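Local coordinates for arabinofuranosidase (Bifidobacterium longum, PDB 2Y2W), which hydrolyses terminal non-reducing alpha-L-arabinofuranosyl residues, cleaving alpha-(1->5) bonds in branched and debranched arabinans, and also acts on wheat arabinoxylan, at residues D[112-117]-D[212-217]; D[66-71]-D[408-413]; D[73-78]-D[145-150]; D[116-121]-D[134-139]. All coordinates share one frame; numbering follows the deposited sequence.

Contact 1: residues D[112-117]-D[212-217]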
loop_
_atom_site.group_PDB
_atom_site.type_symbol
_atom_site.label_atom_id
_atom_site.label_comp_id
_atom_site.label_asym_id
_atom_site.label_seq_id
_atom_site.Cartn_x
_atom_site.Cartn_y
_atom_site.Cartn_z
ATOM N N GLY D 112 2.111 -21.647 3.641
ATOM C CA GLY D 112 2.983 -21.324 2.514
ATOM C C GLY D 112 4.235 -20.556 2.909
ATOM O O GLY D 112 4.365 -20.133 4.052
ATOM N N GLY D 113 5.163 -20.371 1.971
ATOM C CA GLY D 113 5.031 -20.868 0.602
ATOM C C GLY D 113 4.387 -19.862 -0.326
ATOM O O GLY D 113 3.615 -19.010 0.115
ATOM N N ASN D 114 4.704 -19.969 -1.615
ATOM C CA ASN D 114 4.165 -19.077 -2.645
ATOM C C ASN D 114 2.650 -18.902 -2.581
ATOM O O ASN D 114 2.127 -17.832 -2.905
ATOM C CB ASN D 114 4.565 -19.568 -4.036
ATOM C CG ASN D 114 6.063 -19.619 -4.230
ATOM O OD1 ASN D 114 6.827 -19.154 -3.385
ATOM N ND2 ASN D 114 6.493 -20.187 -5.351
ATOM N N PHE D 115 1.964 -19.961 -2.158
ATOM C CA PHE D 115 0.511 -19.979 -2.007
ATOM C C PHE D 115 -0.015 -18.800 -1.188
ATOM O O PHE D 115 -0.993 -18.168 -1.575
ATOM C CB PHE D 115 0.064 -21.316 -1.386
ATOM C CG PHE D 115 -1.385 -21.356 -0.987
ATOM C CD1 PHE D 115 -2.379 -21.559 -1.939
ATOM C CD2 PHE D 115 -1.758 -21.192 0.342
ATOM C CE1 PHE D 115 -3.728 -21.598 -1.570
ATOM C CE2 PHE D 115 -3.101 -21.227 0.720
ATOM C CZ PHE D 115 -4.087 -21.430 -0.239
ATOM N N VAL D 116 0.649 -18.510 -0.069
ATOM C CA VAL D 116 0.169 -17.533 0.920
ATOM C C VAL D 116 0.131 -16.083 0.410
ATOM O O VAL D 116 -0.657 -15.275 0.907
ATOM C CB VAL D 116 0.964 -17.637 2.262
ATOM C CG1 VAL D 116 2.336 -16.983 2.154
ATOM C CG2 VAL D 116 0.177 -17.036 3.418
ATOM N N SER D 117 0.959 -15.775 -0.589
ATOM C CA SER D 117 1.067 -14.417 -1.136
ATOM C C SER D 117 -0.199 -13.894 -1.833
ATOM O O SER D 117 -0.338 -12.687 -2.041
ATOM C CB SER D 117 2.275 -14.310 -2.069
ATOM O OG SER D 117 3.480 -14.380 -1.327
ATOM N N ILE D 212 6.379 -13.600 8.577
ATOM C CA ILE D 212 5.855 -12.379 7.986
ATOM C C ILE D 212 6.144 -12.373 6.484
ATOM O O ILE D 212 7.183 -11.883 6.029
ATOM C CB ILE D 212 6.410 -11.119 8.695
ATOM C CG1 ILE D 212 6.216 -11.242 10.210
ATOM C CG2 ILE D 212 5.716 -9.861 8.183
ATOM C CD1 ILE D 212 7.157 -10.402 11.033
ATOM N N GLY D 213 5.213 -12.944 5.726
ATOM C CA GLY D 213 5.344 -13.059 4.281
ATOM C C GLY D 213 6.134 -14.277 3.860
ATOM O O GLY D 213 6.650 -15.018 4.701
ATOM N N ASN D 214 6.223 -14.471 2.546
ATOM C CA ASN D 214 6.991 -15.558 1.959
ATOM C C ASN D 214 7.804 -15.098 0.755
ATOM O O ASN D 214 7.292 -14.382 -0.110
ATOM C CB ASN D 214 6.069 -16.698 1.535
ATOM C CG ASN D 214 6.828 -17.857 0.932
ATOM O OD1 ASN D 214 7.402 -18.675 1.650
ATOM N ND2 ASN D 214 6.844 -17.931 -0.392
ATOM N N GLU D 215 9.070 -15.517 0.716
ATOM C CA GLU D 215 9.972 -15.308 -0.425
ATOM C C GLU D 215 9.727 -13.995 -1.173
ATOM O O GLU D 215 9.610 -13.974 -2.400
ATOM C CB GLU D 215 9.900 -16.502 -1.391
ATOM C CG GLU D 215 10.487 -17.803 -0.838
ATOM C CD GLU D 215 10.458 -18.948 -1.842
ATOM O OE1 GLU D 215 9.447 -19.098 -2.562
ATOM O OE2 GLU D 215 11.449 -19.707 -1.907
ATOM N N MET D 216 9.667 -12.901 -0.421
ATOM C CA MET D 216 9.324 -11.590 -0.972
ATOM C C MET D 216 10.395 -11.000 -1.896
ATOM O O MET D 216 10.147 -9.999 -2.571
ATOM C CB MET D 216 8.975 -10.612 0.156
ATOM C CG MET D 216 7.749 -11.017 0.969
ATOM S SD MET D 216 6.242 -11.182 -0.020
ATOM C CE MET D 216 5.913 -9.467 -0.410
ATOM N N ASP D 217 11.568 -11.633 -1.932
ATOM C CA ASP D 217 12.663 -11.223 -2.815
ATOM C C ASP D 217 12.567 -11.871 -4.194
ATOM O O ASP D 217 13.108 -11.349 -5.170
ATOM C CB ASP D 217 14.025 -11.537 -2.180
ATOM C CG ASP D 217 14.271 -13.031 -2.012
ATOM O OD1 ASP D 217 13.296 -13.785 -1.799
ATOM O OD2 ASP D 217 15.447 -13.450 -2.089
HETATM O O HOH W 1 3.788 -13.433 1.062
#

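Contact 2: residues D[66-71]-D[408-413]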
loop_
_atom_site.group_PDB
_atom_site.type_symbol
_atom_site.label_atom_id
_atom_site.label_comp_id
_atom_site.label_asym_id
_atom_site.label_seq_id
_atom_site.Cartn_x
_atom_site.Cartn_y
_atom_site.Cartn_z
ATOM N N SER D 66 8.861 -29.404 9.700
ATOM C CA SER D 66 8.515 -29.553 8.290
ATOM C C SER D 66 7.620 -28.405 7.827
ATOM O O SER D 66 7.533 -27.372 8.490
ATOM C CB SER D 66 7.858 -30.911 8.018
ATOM O OG SER D 66 7.713 -31.137 6.625
ATOM N N PHE D 67 6.949 -28.602 6.694
ATOM C CA PHE D 67 6.287 -27.526 5.979
ATOM C C PHE D 67 5.162 -28.093 5.117
ATOM O O PHE D 67 5.394 -28.929 4.248
ATOM C CB PHE D 67 7.340 -26.771 5.143
ATOM C CG PHE D 67 6.788 -25.689 4.236
ATOM C CD1 PHE D 67 5.674 -24.935 4.588
ATOM C CD2 PHE D 67 7.437 -25.396 3.040
ATOM C CE1 PHE D 67 5.196 -23.935 3.750
ATOM C CE2 PHE D 67 6.966 -24.396 2.197
ATOM C CZ PHE D 67 5.844 -23.665 2.556
ATOM N N VAL D 68 3.941 -27.645 5.392
ATOM C CA VAL D 68 2.769 -28.020 4.611
ATOM C C VAL D 68 2.223 -26.792 3.880
ATOM O O VAL D 68 1.807 -25.809 4.505
ATOM C CB VAL D 68 1.673 -28.683 5.492
ATOM C CG1 VAL D 68 0.368 -28.820 4.732
ATOM C CG2 VAL D 68 2.129 -30.046 5.972
ATOM N N GLU D 69 2.251 -26.854 2.552
ATOM C CA GLU D 69 1.731 -25.788 1.710
ATOM C C GLU D 69 0.523 -26.294 0.933
ATOM O O GLU D 69 0.447 -27.481 0.590
ATOM C CB GLU D 69 2.814 -25.288 0.744
ATOM C CG GLU D 69 2.432 -24.031 -0.052
ATOM C CD GLU D 69 3.527 -23.543 -0.996
ATOM O OE1 GLU D 69 4.676 -24.031 -0.906
ATOM O OE2 GLU D 69 3.238 -22.656 -1.828
ATOM N N HIS D 70 -0.424 -25.397 0.667
ATOM C CA HIS D 70 -1.503 -25.685 -0.266
ATOM C C HIS D 70 -0.921 -25.730 -1.678
ATOM O O HIS D 70 -1.150 -24.840 -2.500
ATOM C CB HIS D 70 -2.608 -24.640 -0.164
ATOM C CG HIS D 70 -3.467 -24.779 1.054
ATOM N ND1 HIS D 70 -4.830 -24.972 0.982
ATOM C CD2 HIS D 70 -3.161 -24.747 2.373
ATOM C CE1 HIS D 70 -5.326 -25.055 2.204
ATOM N NE2 HIS D 70 -4.334 -24.922 3.065
ATOM N N LEU D 71 -0.146 -26.782 -1.925
ATOM C CA LEU D 71 0.543 -27.009 -3.181
ATOM C C LEU D 71 0.281 -28.450 -3.578
ATOM O O LEU D 71 0.385 -29.356 -2.747
ATOM C CB LEU D 71 2.046 -26.797 -2.985
ATOM C CG LEU D 71 3.045 -26.693 -4.142
ATOM C CD1 LEU D 71 4.417 -26.407 -3.568
ATOM C CD2 LEU D 71 3.102 -27.941 -5.020
ATOM N N ALA D 408 11.046 -29.086 3.322
ATOM C CA ALA D 408 9.957 -28.930 2.365
ATOM C C ALA D 408 9.914 -30.104 1.386
ATOM O O ALA D 408 10.912 -30.389 0.726
ATOM C CB ALA D 408 10.108 -27.614 1.610
ATOM N N GLN D 409 8.782 -30.807 1.297
ATOM C CA GLN D 409 7.606 -30.597 2.145
ATOM C C GLN D 409 7.203 -31.911 2.826
ATOM O O GLN D 409 7.904 -32.915 2.697
ATOM C CB GLN D 409 6.448 -29.998 1.334
ATOM C CG GLN D 409 6.582 -28.492 1.097
ATOM C CD GLN D 409 5.464 -27.904 0.259
ATOM O OE1 GLN D 409 4.333 -28.386 0.276
ATOM N NE2 GLN D 409 5.777 -26.841 -0.472
ATOM N N LEU D 410 6.084 -31.909 3.548
ATOM C CA LEU D 410 5.729 -33.049 4.400
ATOM C C LEU D 410 5.169 -34.270 3.658
ATOM O O LEU D 410 5.601 -35.397 3.909
ATOM C CB LEU D 410 4.781 -32.618 5.527
ATOM C CG LEU D 410 4.531 -33.630 6.651
ATOM C CD1 LEU D 410 5.823 -34.003 7.385
ATOM C CD2 LEU D 410 3.490 -33.105 7.626
ATOM N N VAL D 411 4.204 -34.049 2.768
ATOM C CA VAL D 411 3.528 -35.152 2.079
ATOM C C VAL D 411 3.377 -34.895 0.575
ATOM O O VAL D 411 2.972 -33.809 0.163
ATOM C CB VAL D 411 2.138 -35.461 2.707
ATOM C CG1 VAL D 411 1.555 -36.751 2.138
ATOM C CG2 VAL D 411 2.236 -35.561 4.217
ATOM N N ASN D 412 3.715 -35.910 -0.224
ATOM C CA ASN D 412 3.556 -35.916 -1.692
ATOM C C ASN D 412 4.446 -34.944 -2.469
ATOM O O ASN D 412 5.103 -35.334 -3.435
ATOM C CB ASN D 412 2.085 -35.750 -2.105
ATOM C CG ASN D 412 1.262 -37.004 -1.867
ATOM O OD1 ASN D 412 1.795 -38.112 -1.793
ATOM N ND2 ASN D 412 -0.049 -36.832 -1.759
ATOM N N VAL D 413 4.448 -33.685 -2.040
ATOM C CA VAL D 413 5.228 -32.631 -2.668
ATOM C C VAL D 413 6.634 -32.653 -2.084
ATOM O O VAL D 413 6.812 -32.419 -0.886
ATOM C CB VAL D 413 4.572 -31.246 -2.434
ATOM C CG1 VAL D 413 5.414 -30.131 -3.041
ATOM C CG2 VAL D 413 3.159 -31.220 -3.002
#

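Contact 3: residues D[73-78]-D[145-150]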
loop_
_atom_site.group_PDB
_atom_site.type_symbol
_atom_site.label_atom_id
_atom_site.label_comp_id
_atom_site.label_asym_id
_atom_site.label_seq_id
_atom_site.Cartn_x
_atom_site.Cartn_y
_atom_site.Cartn_z
ATOM N N ARG D 73 -0.559 -31.887 -3.940
ATOM C CA ARG D 73 -1.299 -32.852 -3.121
ATOM C C ARG D 73 -0.741 -32.993 -1.700
ATOM O O ARG D 73 -0.920 -34.032 -1.055
ATOM C CB ARG D 73 -1.361 -34.219 -3.823
ATOM C CG ARG D 73 -2.210 -34.227 -5.088
ATOM C CD ARG D 73 -2.177 -35.568 -5.816
ATOM N NE ARG D 73 -2.806 -36.644 -5.048
ATOM C CZ ARG D 73 -2.178 -37.737 -4.614
ATOM N NH1 ARG D 73 -0.888 -37.930 -4.875
ATOM N NH2 ARG D 73 -2.847 -38.650 -3.919
ATOM N N CYS D 74 -0.074 -31.945 -1.218
ATOM C CA CYS D 74 0.451 -31.923 0.150
ATOM C C CYS D 74 -0.679 -31.865 1.173
ATOM O O CYS D 74 -0.618 -32.526 2.208
ATOM C CB CYS D 74 1.426 -30.761 0.354
ATOM S SG CYS D 74 2.221 -30.719 1.995
ATOM N N VAL D 75 -1.710 -31.079 0.868
ATOM C CA VAL D 75 -2.889 -30.969 1.723
ATOM C C VAL D 75 -3.982 -31.930 1.252
ATOM O O VAL D 75 -4.385 -32.834 1.988
ATOM C CB VAL D 75 -3.433 -29.518 1.774
ATOM C CG1 VAL D 75 -4.761 -29.465 2.499
ATOM C CG2 VAL D 75 -2.435 -28.598 2.450
ATOM N N TYR D 76 -4.450 -31.729 0.024
ATOM C CA TYR D 76 -5.532 -32.531 -0.525
ATOM C C TYR D 76 -4.982 -33.791 -1.181
ATOM O O TYR D 76 -4.258 -33.720 -2.170
ATOM C CB TYR D 76 -6.370 -31.700 -1.501
ATOM C CG TYR D 76 -6.889 -30.414 -0.893
ATOM C CD1 TYR D 76 -7.930 -30.431 0.034
ATOM C CD2 TYR D 76 -6.331 -29.181 -1.233
ATOM C CE1 TYR D 76 -8.406 -29.261 0.602
ATOM C CE2 TYR D 76 -6.801 -27.996 -0.666
ATOM C CZ TYR D 76 -7.840 -28.048 0.248
ATOM O OH TYR D 76 -8.319 -26.894 0.817
ATOM N N GLY D 77 -5.326 -34.942 -0.610
ATOM C CA GLY D 77 -4.771 -36.223 -1.039
ATOM C C GLY D 77 -3.491 -36.534 -0.290
ATOM O O GLY D 77 -2.828 -37.539 -0.560
ATOM N N GLY D 78 -3.145 -35.657 0.650
ATOM C CA GLY D 78 -1.958 -35.812 1.479
ATOM C C GLY D 78 -2.346 -36.014 2.925
ATOM O O GLY D 78 -2.540 -37.145 3.372
ATOM N N ASN D 145 -10.788 -24.637 -0.300
ATOM C CA ASN D 145 -10.669 -24.131 1.072
ATOM C C ASN D 145 -11.297 -25.035 2.136
ATOM O O ASN D 145 -11.645 -24.576 3.226
ATOM C CB ASN D 145 -11.186 -22.687 1.186
ATOM C CG ASN D 145 -10.267 -21.684 0.518
ATOM O OD1 ASN D 145 -9.113 -21.518 0.916
ATOM N ND2 ASN D 145 -10.778 -21.004 -0.502
ATOM N N GLU D 146 -11.421 -26.323 1.819
ATOM C CA GLU D 146 -11.863 -27.326 2.790
ATOM C C GLU D 146 -10.893 -27.393 3.968
ATOM O O GLU D 146 -11.286 -27.716 5.088
ATOM C CB GLU D 146 -12.000 -28.699 2.132
ATOM C CG GLU D 146 -13.156 -28.805 1.141
ATOM C CD GLU D 146 -13.053 -30.028 0.243
ATOM O OE1 GLU D 146 -12.822 -31.145 0.761
ATOM O OE2 GLU D 146 -13.213 -29.872 -0.988
ATOM N N MET D 147 -9.628 -27.079 3.701
ATOM C CA MET D 147 -8.632 -26.908 4.753
ATOM C C MET D 147 -8.287 -25.432 4.963
ATOM O O MET D 147 -8.081 -24.680 4.005
ATOM C CB MET D 147 -7.370 -27.709 4.442
ATOM C CG MET D 147 -7.479 -29.190 4.770
ATOM S SD MET D 147 -7.246 -29.560 6.522
ATOM C CE MET D 147 -5.553 -29.038 6.773
ATOM N N GLY D 148 -8.249 -25.035 6.231
ATOM C CA GLY D 148 -7.869 -23.693 6.642
ATOM C C GLY D 148 -7.235 -23.770 8.014
ATOM O O GLY D 148 -6.914 -24.861 8.492
ATOM N N ILE D 149 -7.066 -22.618 8.657
ATOM C CA ILE D 149 -6.383 -22.555 9.951
ATOM C C ILE D 149 -7.150 -23.257 11.083
ATOM O O ILE D 149 -6.534 -23.798 11.998
ATOM C CB ILE D 149 -5.961 -21.093 10.327
ATOM C CG1 ILE D 149 -5.044 -21.077 11.558
ATOM C CG2 ILE D 149 -7.176 -20.186 10.507
ATOM C CD1 ILE D 149 -3.749 -21.857 11.384
ATOM N N ASP D 150 -8.481 -23.247 11.008
ATOM C CA ASP D 150 -9.327 -24.008 11.930
ATOM C C ASP D 150 -8.987 -25.498 11.846
ATOM O O ASP D 150 -8.793 -26.161 12.866
ATOM C CB ASP D 150 -10.811 -23.816 11.595
ATOM C CG ASP D 150 -11.362 -22.460 12.034
ATOM O OD1 ASP D 150 -10.752 -21.796 12.903
ATOM O OD2 ASP D 150 -12.433 -22.067 11.514
#

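Contact 4: residues D[116-121]-D[134-139]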
loop_
_atom_site.group_PDB
_atom_site.type_symbol
_atom_site.label_atom_id
_atom_site.label_comp_id
_atom_site.label_asym_id
_atom_site.label_seq_id
_atom_site.Cartn_x
_atom_site.Cartn_y
_atom_site.Cartn_z
ATOM N N VAL D 116 0.649 -18.510 -0.069
ATOM C CA VAL D 116 0.169 -17.533 0.920
ATOM C C VAL D 116 0.131 -16.083 0.410
ATOM O O VAL D 116 -0.657 -15.275 0.907
ATOM C CB VAL D 116 0.964 -17.637 2.262
ATOM C CG1 VAL D 116 2.336 -16.983 2.154
ATOM C CG2 VAL D 116 0.177 -17.036 3.418
ATOM N N SER D 117 0.959 -15.775 -0.589
ATOM C CA SER D 117 1.067 -14.417 -1.136
ATOM C C SER D 117 -0.199 -13.894 -1.833
ATOM O O SER D 117 -0.338 -12.687 -2.041
ATOM C CB SER D 117 2.275 -14.310 -2.069
ATOM O OG SER D 117 3.480 -14.380 -1.327
ATOM N N ASN D 118 -1.111 -14.796 -2.189
ATOM C CA ASN D 118 -2.417 -14.397 -2.715
ATOM C C ASN D 118 -3.557 -15.163 -2.040
ATOM O O ASN D 118 -4.492 -15.630 -2.692
ATOM C CB ASN D 118 -2.461 -14.512 -4.249
ATOM C CG ASN D 118 -2.595 -15.946 -4.738
ATOM O OD1 ASN D 118 -3.529 -16.269 -5.470
ATOM N ND2 ASN D 118 -1.668 -16.809 -4.335
ATOM N N TYR D 119 -3.470 -15.259 -0.716
ATOM C CA TYR D 119 -4.405 -16.044 0.077
ATOM C C TYR D 119 -5.131 -15.189 1.111
ATOM O O TYR D 119 -4.503 -14.427 1.845
ATOM C CB TYR D 119 -3.652 -17.198 0.751
ATOM C CG TYR D 119 -4.468 -18.024 1.715
ATOM C CD1 TYR D 119 -5.603 -18.723 1.291
ATOM C CD2 TYR D 119 -4.097 -18.124 3.052
ATOM C CE1 TYR D 119 -6.350 -19.490 2.180
ATOM C CE2 TYR D 119 -4.836 -18.889 3.948
ATOM C CZ TYR D 119 -5.958 -19.568 3.503
ATOM O OH TYR D 119 -6.680 -20.318 4.394
ATOM N N ASN D 120 -6.454 -15.314 1.153
ATOM C CA ASN D 120 -7.272 -14.631 2.157
ATOM C C ASN D 120 -7.634 -15.605 3.276
ATOM O O ASN D 120 -8.379 -16.560 3.052
ATOM C CB ASN D 120 -8.539 -14.052 1.525
ATOM C CG ASN D 120 -8.262 -13.302 0.235
ATOM O OD1 ASN D 120 -7.460 -12.367 0.204
ATOM N ND2 ASN D 120 -8.935 -13.705 -0.838
ATOM N N TRP D 121 -7.102 -15.362 4.472
ATOM C CA TRP D 121 -7.175 -16.331 5.569
ATOM C C TRP D 121 -8.598 -16.624 6.065
ATOM O O TRP D 121 -8.852 -17.695 6.614
ATOM C CB TRP D 121 -6.258 -15.910 6.727
ATOM C CG TRP D 121 -6.714 -14.683 7.436
ATOM C CD1 TRP D 121 -6.378 -13.395 7.145
ATOM C CD2 TRP D 121 -7.602 -14.625 8.554
ATOM N NE1 TRP D 121 -7.002 -12.533 8.014
ATOM C CE2 TRP D 121 -7.760 -13.263 8.890
ATOM C CE3 TRP D 121 -8.284 -15.591 9.306
ATOM C CZ2 TRP D 121 -8.574 -12.841 9.944
ATOM C CZ3 TRP D 121 -9.088 -15.174 10.357
ATOM C CH2 TRP D 121 -9.226 -13.809 10.665
ATOM N N ARG D 134 -11.674 -20.559 -4.549
ATOM C CA ARG D 134 -10.736 -19.501 -4.924
ATOM C C ARG D 134 -9.637 -19.966 -5.874
ATOM O O ARG D 134 -9.381 -21.163 -6.015
ATOM C CB ARG D 134 -10.103 -18.891 -3.666
ATOM C CG ARG D 134 -11.068 -18.117 -2.775
ATOM C CD ARG D 134 -11.237 -16.677 -3.232
ATOM N NE ARG D 134 -11.975 -15.894 -2.247
ATOM C CZ ARG D 134 -13.172 -15.353 -2.449
ATOM N NH1 ARG D 134 -13.787 -15.482 -3.620
ATOM N NH2 ARG D 134 -13.754 -14.666 -1.475
ATOM N N ARG D 135 -9.000 -18.996 -6.528
ATOM C CA ARG D 135 -7.847 -19.237 -7.379
ATOM C C ARG D 135 -6.574 -19.160 -6.556
ATOM O O ARG D 135 -6.474 -18.351 -5.631
ATOM C CB ARG D 135 -7.752 -18.157 -8.457
ATOM C CG ARG D 135 -8.600 -18.360 -9.684
ATOM C CD ARG D 135 -8.358 -17.212 -10.651
ATOM N NE ARG D 135 -8.776 -17.529 -12.012
ATOM C CZ ARG D 135 -8.612 -16.726 -13.058
ATOM N NH1 ARG D 135 -8.036 -15.534 -12.914
ATOM N NH2 ARG D 135 -9.028 -17.117 -14.256
ATOM N N ASP D 136 -5.599 -19.995 -6.900
ATOM C CA ASP D 136 -4.229 -19.784 -6.455
ATOM C C ASP D 136 -3.365 -19.468 -7.666
ATOM O O ASP D 136 -3.212 -20.300 -8.558
ATOM C CB ASP D 136 -3.676 -21.003 -5.714
ATOM C CG ASP D 136 -2.180 -20.895 -5.460
ATOM O OD1 ASP D 136 -1.733 -19.831 -4.977
ATOM O OD2 ASP D 136 -1.450 -21.865 -5.757
ATOM N N LEU D 137 -2.806 -18.262 -7.688
ATOM C CA LEU D 137 -1.953 -17.818 -8.790
ATOM C C LEU D 137 -0.613 -18.545 -8.837
ATOM O O LEU D 137 -0.113 -18.853 -9.916
ATOM C CB LEU D 137 -1.724 -16.307 -8.719
ATOM C CG LEU D 137 -2.639 -15.386 -9.531
ATOM C CD1 LEU D 137 -4.110 -15.502 -9.136
ATOM C CD2 LEU D 137 -2.160 -13.953 -9.391
ATOM N N ALA D 138 -0.048 -18.822 -7.665
ATOM C CA ALA D 138 1.290 -19.411 -7.552
ATOM C C ALA D 138 1.448 -20.755 -8.275
ATOM O O ALA D 138 2.432 -20.967 -8.984
ATOM C CB ALA D 138 1.679 -19.547 -6.093
ATOM N N TRP D 139 0.478 -21.649 -8.098
ATOM C CA TRP D 139 0.556 -23.002 -8.656
ATOM C C TRP D 139 -0.526 -23.278 -9.701
ATOM O O TRP D 139 -0.648 -24.399 -10.199
ATOM C CB TRP D 139 0.541 -24.041 -7.527
ATOM C CG TRP D 139 1.655 -23.796 -6.567
ATOM C CD1 TRP D 139 1.565 -23.221 -5.333
ATOM C CD2 TRP D 139 3.046 -24.056 -6.789
ATOM N NE1 TRP D 139 2.811 -23.128 -4.763
ATOM C CE2 TRP D 139 3.739 -23.629 -5.637
ATOM C CE3 TRP D 139 3.772 -24.620 -7.846
ATOM C CZ2 TRP D 139 5.126 -23.753 -5.507
ATOM C CZ3 TRP D 139 5.150 -24.741 -7.719
ATOM C CH2 TRP D 139 5.812 -24.310 -6.556
HETATM O O HOH W 2 -6.003 -15.502 -6.141
#

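Contact 1: residues D[112-117]-D[212-217]
Asn214 OD1 has two donors: Gly113 N reaches it across the contact in a short but bent, weak hydrogen bond (2.8 Å, N-H...O 147°), and Arg109 NH2 gives it a second, charged one. The side chain gets there because its CG stands opposite the backbone N (chi1 -179°), which lays the amide against the peptide of Gly113, itself preceded by a cis peptide bond. ND2, at the other end of that amide, is held by Gln221 OE1, which is hydrogen-bonded to Ser117 OG as well and so ties both loops to one glutamine. Asn214 CB also touches Val116 CG1 at 3.8 Å. A water links the Ser117 hydroxyl to the main chain of Asn214, donating to Ser117 OG (2.6 Å) and accepting from Asn214 N (3.0 Å). Gln221 NE2 bonds Asn114 OD1, Trp220 NE1 weakly bonds Glu215 OE1, and His284 ND1 holds Glu215 OE2. Asn114 and Asn214 are inferred to bind the arabinofuranose, and Glu215 to be the proton donor/acceptor, so the loops after strands 107-110 and 209-212 probably form part of the active site at the C-terminal ends of the strands in a family 51 (beta/alpha)8 barrel.

Contact 2: residues D[66-71]-D[408-413]
The Gln409 side chain touches Phe67, Glu69 and Leu71 from CB to its amide. Its CB and CG lie against Phe67 O, CB at 3.3 Å, and CG also meets the Phe67 ring at CD2, with ring and amide planes 53° apart. With the chain extended beyond CG, the amide arrives beside Glu69 and uses both ends: NE2 gives a weak, bent bond to Glu69 OE1 (3.0 Å, 121°), and OE1 takes one from Glu69 N, also weak (3.4 Å). Leu71 CD1 packs against NE2. A backbone bond from Leu410 N to Phe67 O (3.1 Å) fixes the chain just after Gln409.

Apolar groups flank this polar centre. Ala408 CB lies in the plane of the Phe67 ring, at its edge, 3.8 Å from CD2; Leu410 CB meets Val68 CG2 at 3.7 Å, and Leu71 CD2 meets Val413 CG1 at the same distance. Farther out, Glu69 OE2 is bonded by Phe115 N and Trp139 NE1, which position the carboxylate, while Arg109 makes a cation-pi contact with Phe67 and Ser66 OG bonds Arg407 O.

Glu69 and Gln409, the latter preceded by a cis peptide bond, are inferred sugar-binding residues, and Gln409 is probably important for substrate recognition. Here the first and eighth strands, 65-67 and 402-408, close the (beta/alpha)8 barrel and bring two pocket side chains together at its C-terminal rim.

Contact 3: residues D[73-78]-D[145-150]
Tyr76 reaches across to residues 145-147 with the far end of its ring. Its CB bond does not itself point there; the torsion that sets CG beside the backbone N (chi1 -54°) swings the ring so that its hydroxyl end arrives. On the way the ring passes its neighbour Val75, whose CG1 sits 3.8 Å above the ring plane, over the centre of one face. Farther along, CE1 comes to 3.9 Å from Glu146 CB, which approaches at the ring edge near its plane. At the tip, OH accepts a nearly straight hydrogen bond from Met147 N (3.2 Å, 167°), and Met147 CB stands 3.8 Å from the same oxygen. Glu143 OE2 is a further hydrogen-bond partner of the hydroxyl.

Val75 makes the apolar half of the contact: CG1, besides lying over the tyrosine ring, packs on Met147 CG at 3.6 Å. The Met147 chain bends at chi2 and chi3. Gly148, the next residue, is the N-cap of helix 149-159, so the contact joins the short helix 75-79 to the approach to that longer helix. Glu143 OE2 also takes a weak hydrogen bond from Asn145 N. A phenol oxygen bonded to both a main-chain N-H and a carboxylate has the ring's far end fixed at two points.

Contact 4: residues D[116-121]-D[134-139]
Asn118 bridges to an Asx motif formed by Asp136, in the excursion between barrel strands 107-110 and 162-167, where 134-136 pairs antiparallel with 141-143. Two nearly straight hydrogen bonds carry the contact. Asn118 ND2 donates to Asp136 OD1 (3.1 Å, 172°), with the acceptor in the amide plane and the amide and carboxylate nearly coplanar. Asn118 OD1 in turn accepts from Leu137 N (3.1 Å, 173°), the donor tilted from the carbonyl plane. A chi1 of 76°, placing CG between backbone N and carbonyl carbon, turns the amide toward the 134-139 segment. Within that segment, Trp139 N bonds Asp136 OD2, the Asx bond, and Ala138 N adds a weak one to OD1; the carboxylate thus holds the turn as well as the asparagine.

Among charged groups, Arg134 NE forms a salt bridge with Asp123 OD2, which also accepts from Asn120 ND2; the Asn120 amide and Arg134 guanidinium planes are nearly perpendicular. Beyond the bonds, Leu137 CB packs at 3.7 Å from Asn118 OD1. Asn120, Arg134, Arg135 and Leu137 also pack on a second subunit, at its Lys175, Ala191, Glu182 and Ala244 respectively. One water completes the crossing, donating to Asn118 OD1 (2.7 Å) and to Arg135 O (2.9 Å).

Overall arrangement
Contacts 1, 2 and 3 are buried; 1 and 2 carry residues inferred to line the sugar pocket, from loops following different barrel strands. Contacts 3 and 4 lie farther from the chain's centre, and contact 4 is partly exposed where a second subunit packs. Contacts 1 and 4 share Val116 and Ser117, and Glu69 is the residue that links contacts 1, 2 and 4. Contact 3 adjoins contact 2, where Asn412 ND2 bonds Arg73 O, and touches contact 4 through Asn145 and Tyr119. Amides and carboxylates dominate contact 1, contact 2 adds apolar packing, contact 3 combines one tyrosine hydroxyl with a valine-methionine patch, and contact 4 rests on an asparagine, an aspartate and water.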